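Local atomic coordinates of capsular polysaccharide export system protein KpsC (Thermosulfurimonas dismutans, PDB entry 6MGD), a protein that probably transfers Kdo in a beta(2,7) linkage as it builds the conserved glycolipid anchor of Gram-negative bacterial capsules. Residues 71-76 with 291-296; 120-125 with 310-315. All blocks are in the same frame, centred on the assembly; numbering follows the deposited sequence.

Contact 1 of 2, residues 71-76 with 291-296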
# COMPACT_ATOMS: atom_id res chain seq x y z
N ASP A 71 -6.25 -3.73 3.47
CA ASP A 71 -6.48 -4.40 2.20
C ASP A 71 -5.15 -4.79 1.56
O ASP A 71 -4.11 -4.17 1.79
CB ASP A 71 -7.28 -3.50 1.25
CG ASP A 71 -8.70 -3.27 1.73
OD1 ASP A 71 -9.29 -4.20 2.32
OD2 ASP A 71 -9.23 -2.16 1.52
N GLY A 72 -5.20 -5.83 0.73
CA GLY A 72 -4.01 -6.31 0.06
C GLY A 72 -3.53 -5.35 -1.01
O GLY A 72 -4.10 -4.29 -1.25
N PHE A 73 -2.45 -5.75 -1.67
CA PHE A 73 -1.89 -4.95 -2.76
C PHE A 73 -2.41 -5.38 -4.12
O PHE A 73 -2.62 -4.52 -4.99
CB PHE A 73 -0.37 -5.04 -2.74
CG PHE A 73 0.27 -4.42 -1.53
CD1 PHE A 73 -0.26 -3.28 -0.96
CD2 PHE A 73 1.39 -5.00 -0.96
CE1 PHE A 73 0.33 -2.71 0.16
CE2 PHE A 73 1.98 -4.43 0.16
CZ PHE A 73 1.45 -3.29 0.72
N ILE A 74 -2.64 -6.67 -4.34
CA ILE A 74 -3.01 -7.16 -5.67
C ILE A 74 -4.46 -6.80 -5.99
O ILE A 74 -4.78 -6.44 -7.13
CB ILE A 74 -2.75 -8.67 -5.78
CG1 ILE A 74 -1.28 -8.92 -6.09
CG2 ILE A 74 -3.65 -9.31 -6.83
CD1 ILE A 74 -0.95 -10.38 -6.31
N ARG A 75 -5.35 -6.88 -5.00
CA ARG A 75 -6.74 -6.48 -5.18
C ARG A 75 -6.90 -5.06 -5.71
O ARG A 75 -8.00 -4.68 -6.11
CB ARG A 75 -7.47 -6.65 -3.84
CG ARG A 75 -8.97 -6.43 -3.87
CD ARG A 75 -9.33 -5.12 -3.19
NE ARG A 75 -10.56 -4.55 -3.72
CZ ARG A 75 -10.96 -3.30 -3.48
NH1 ARG A 75 -12.09 -2.86 -4.01
NH2 ARG A 75 -10.23 -2.50 -2.72
N SER A 76 -5.82 -4.27 -5.77
CA SER A 76 -5.93 -2.83 -6.00
C SER A 76 -5.15 -2.30 -7.19
O SER A 76 -5.49 -1.25 -7.74
CB SER A 76 -5.48 -2.07 -4.74
OG SER A 76 -6.56 -1.86 -3.85
N ALA A 291 8.73 -10.01 -4.18
CA ALA A 291 8.66 -11.23 -3.39
C ALA A 291 8.26 -10.95 -1.95
O ALA A 291 7.58 -11.77 -1.32
CB ALA A 291 10.00 -11.97 -3.44
N GLY A 292 8.67 -9.81 -1.41
CA GLY A 292 8.33 -9.46 -0.04
C GLY A 292 6.96 -8.83 0.09
O GLY A 292 6.16 -9.25 0.93
N ALA A 293 6.67 -7.83 -0.75
CA ALA A 293 5.43 -7.07 -0.61
C ALA A 293 4.22 -7.84 -1.12
O ALA A 293 3.14 -7.74 -0.54
CB ALA A 293 5.56 -5.73 -1.34
N LEU A 294 4.39 -8.61 -2.20
CA LEU A 294 3.26 -9.28 -2.85
C LEU A 294 3.14 -10.76 -2.50
O LEU A 294 2.01 -11.26 -2.42
CB LEU A 294 3.37 -9.14 -4.37
CG LEU A 294 3.02 -7.77 -4.95
CD1 LEU A 294 3.13 -7.77 -6.46
CD2 LEU A 294 1.62 -7.37 -4.51
N LEU A 295 4.25 -11.46 -2.29
CA LEU A 295 4.22 -12.91 -2.13
C LEU A 295 4.17 -13.37 -0.68
O LEU A 295 3.40 -14.28 -0.35
CB LEU A 295 5.43 -13.54 -2.83
CG LEU A 295 5.28 -13.91 -4.31
CD1 LEU A 295 4.76 -12.75 -5.15
CD2 LEU A 295 6.60 -14.42 -4.87
N LEU A 296 4.97 -12.76 0.20
CA LEU A 296 5.05 -13.19 1.60
C LEU A 296 4.19 -12.36 2.54
O LEU A 296 3.57 -12.91 3.45
CB LEU A 296 6.50 -13.15 2.08
CG LEU A 296 7.48 -14.15 1.46
CD1 LEU A 296 8.91 -13.80 1.84
CD2 LEU A 296 7.14 -15.56 1.89

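Contact 2 of 2, residues 120-125 with 310-315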
# COMPACT_ATOMS: atom_id res chain seq x y z
N LEU A 120 12.34 -16.02 -5.98
CA LEU A 120 12.71 -14.99 -6.96
C LEU A 120 12.13 -15.30 -8.33
O LEU A 120 11.83 -14.37 -9.09
CB LEU A 120 14.23 -14.86 -7.04
CG LEU A 120 14.91 -14.27 -5.80
CD1 LEU A 120 16.42 -14.20 -6.01
CD2 LEU A 120 14.34 -12.90 -5.48
N GLU A 121 11.96 -16.58 -8.66
CA GLU A 121 11.32 -16.94 -9.92
C GLU A 121 9.87 -16.48 -9.95
O GLU A 121 9.42 -15.85 -10.91
CB GLU A 121 11.41 -18.45 -10.15
CG GLU A 121 12.79 -19.06 -9.98
CD GLU A 121 13.82 -18.46 -10.91
OE1 GLU A 121 15.01 -18.41 -10.52
OE2 GLU A 121 13.45 -18.05 -12.03
N ARG A 122 9.12 -16.80 -8.89
CA ARG A 122 7.72 -16.40 -8.82
C ARG A 122 7.58 -14.88 -8.90
O ARG A 122 6.69 -14.37 -9.59
CB ARG A 122 7.09 -16.92 -7.53
CG ARG A 122 7.09 -18.42 -7.38
CD ARG A 122 6.63 -18.79 -5.99
NE ARG A 122 5.49 -17.98 -5.58
CZ ARG A 122 5.10 -17.82 -4.32
NH1 ARG A 122 5.77 -18.41 -3.34
NH2 ARG A 122 4.05 -17.06 -4.04
N ALA A 123 8.46 -14.15 -8.20
CA ALA A 123 8.41 -12.69 -8.24
C ALA A 123 8.58 -12.18 -9.66
O ALA A 123 7.90 -11.24 -10.08
CB ALA A 123 9.47 -12.10 -7.32
N GLN A 124 9.49 -12.79 -10.43
CA GLN A 124 9.65 -12.39 -11.82
C GLN A 124 8.44 -12.77 -12.66
O GLN A 124 8.08 -12.03 -13.59
CB GLN A 124 10.92 -13.01 -12.40
CG GLN A 124 11.28 -12.48 -13.78
CD GLN A 124 11.32 -10.96 -13.82
OE1 GLN A 124 11.92 -10.32 -12.96
NE2 GLN A 124 10.67 -10.38 -14.82
N ARG A 125 7.80 -13.90 -12.35
CA ARG A 125 6.58 -14.27 -13.05
C ARG A 125 5.44 -13.32 -12.72
O ARG A 125 4.64 -12.96 -13.59
CB ARG A 125 6.19 -15.71 -12.71
CG ARG A 125 7.25 -16.76 -13.06
CD ARG A 125 7.03 -17.37 -14.43
NE ARG A 125 7.09 -16.37 -15.50
CZ ARG A 125 8.20 -15.99 -16.11
NH1 ARG A 125 8.16 -15.08 -17.07
NH2 ARG A 125 9.37 -16.51 -15.75
N SER A 310 -1.90 -18.95 -3.65
CA SER A 310 -0.73 -18.12 -3.86
C SER A 310 -1.12 -16.81 -4.55
O SER A 310 -2.23 -16.65 -5.07
CB SER A 310 0.31 -18.87 -4.70
OG SER A 310 -0.13 -19.04 -6.03
N ALA A 311 -0.18 -15.86 -4.55
CA ALA A 311 -0.42 -14.59 -5.22
C ALA A 311 -0.64 -14.79 -6.71
O ALA A 311 -1.37 -14.01 -7.34
CB ALA A 311 0.75 -13.64 -4.98
N GLU A 312 -0.04 -15.82 -7.30
CA GLU A 312 -0.25 -16.09 -8.71
C GLU A 312 -1.66 -16.61 -8.97
O GLU A 312 -2.32 -16.18 -9.92
CB GLU A 312 0.80 -17.08 -9.22
CG GLU A 312 2.24 -16.67 -8.94
CD GLU A 312 2.75 -17.17 -7.60
OE1 GLU A 312 3.73 -17.94 -7.58
OE2 GLU A 312 2.16 -16.79 -6.56
N GLU A 313 -2.13 -17.53 -8.12
CA GLU A 313 -3.49 -18.03 -8.26
C GLU A 313 -4.51 -16.93 -8.01
O GLU A 313 -5.61 -16.96 -8.58
CB GLU A 313 -3.72 -19.21 -7.31
CG GLU A 313 -2.86 -20.43 -7.63
CD GLU A 313 -2.96 -21.52 -6.58
OE1 GLU A 313 -2.69 -21.23 -5.39
OE2 GLU A 313 -3.29 -22.67 -6.93
N ALA A 314 -4.17 -15.95 -7.16
CA ALA A 314 -5.06 -14.81 -6.96
C ALA A 314 -5.16 -13.96 -8.22
O ALA A 314 -6.25 -13.49 -8.56
CB ALA A 314 -4.57 -13.97 -5.78
N ILE A 315 -4.04 -13.76 -8.91
CA ILE A 315 -4.07 -13.02 -10.16
C ILE A 315 -4.86 -13.80 -11.21
O ILE A 315 -5.66 -13.23 -11.95
CB ILE A 315 -2.64 -12.70 -10.64
CG1 ILE A 315 -1.97 -11.73 -9.66
CG2 ILE A 315 -2.66 -12.14 -12.05
CD1 ILE A 315 -0.56 -11.36 -10.05
O HOH W 1 2.05 -16.10 -2.60

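Contact 1 of 2, residues 71-76 with 291-296
Leu294 rests its CD2 methyl against two loop residues, 3.5 Å from Phe73 CB and 3.6 Å from Ile74 CG1. The side chains of Ile74 and Leu294 cross at about a right angle. Phe73 also meets the small methyl of Ala293, with Phe73 CE2 4.1 Å from Ala293 CB. The CB of Phe73 points toward the helix, and with CG beside the backbone N, anti to the carbonyl carbon (chi1 -65°), the CD2-CE2 edge of the ring meets Ala293.

The fold is of the GT-B type, with two sheet-based halves: residues 71-76 leave strand 64-71 of the mixed sheet, and 291-296 end helix 286-296. The helix is wider than usual here, in a pi-type turn at 291-296 closed by a weak bond from Leu296 N to Ala291 O.

The polar part is a carbonyl meeting an aromatic edge. Ala293 O lies near the ring plane of Phe73, 3.3 Å from Phe73 CD2. Elsewhere round that ring, Phe264 stacks on it and Tyr97 meets it edge-to-face. The next carbonyl of the helix, Leu294 O, takes a hydrogen bond from Tyr300 OH.

Contact 2 of 2, residues 120-125 with 310-315
Arg122 lies with its aliphatic chain and guanidinium against the carboxylate of Glu312, whose OE1 packs 3.5 Å from Arg122 CB as well as bonding to NE. This is a bidentate, side-on salt bridge between helix 117-132 and the first turn of helix 311-322. Arg122 NE gives to Glu312 OE1 at 2.7 Å, and Arg122 NH2 to Glu312 OE2 at 3.2 Å. The two flat groups are nearly parallel, 2° apart, but offset, so both bonds tilt out of the planes, the one to OE1 by 26°; each oxygen is met on its syn side. A bend at chi3 in Arg122 and another at chi2 in Glu312 bring the NE and NH2 side of the guanidinium to the two oxygens.

Beside the bridge, the helix start is closed by a capping box. Glu313 N gives to Ser310 OG at 3.3 Å, and Ser310 N returns a nearly straight bond to the anti lone pair of Glu313 OE1. Glu312, also in that first turn, probably interacts favourably with the helix dipole. A water in the guanidinium plane joins the two segments again, accepting from Ala311 N at 3.0 Å and, weakly, from Arg122 NH2.

Contact 1 is buried, about 8 Å from the centre of the chain to its own centre, and apolar; contact 2, some 18 Å away by the same measure, is only partly buried and relies on charge and a water. They share no helix directly, yet they touch, their centres about 10 Å apart. Leu295 of 291-296 packs with CG 3.4 Å from Arg122 NH2, and Ile74 of the loop reaches Ile315, with Ile74 CD1 3.8 Å from Ile315 CG1. Helices 286-296, 117-132 and 311-322 thus pack round one another, and Ile74 of loop 71-76 packs on Ala311, Ile315 and Leu318 of the last. Along the chain the segments of the two contacts alternate.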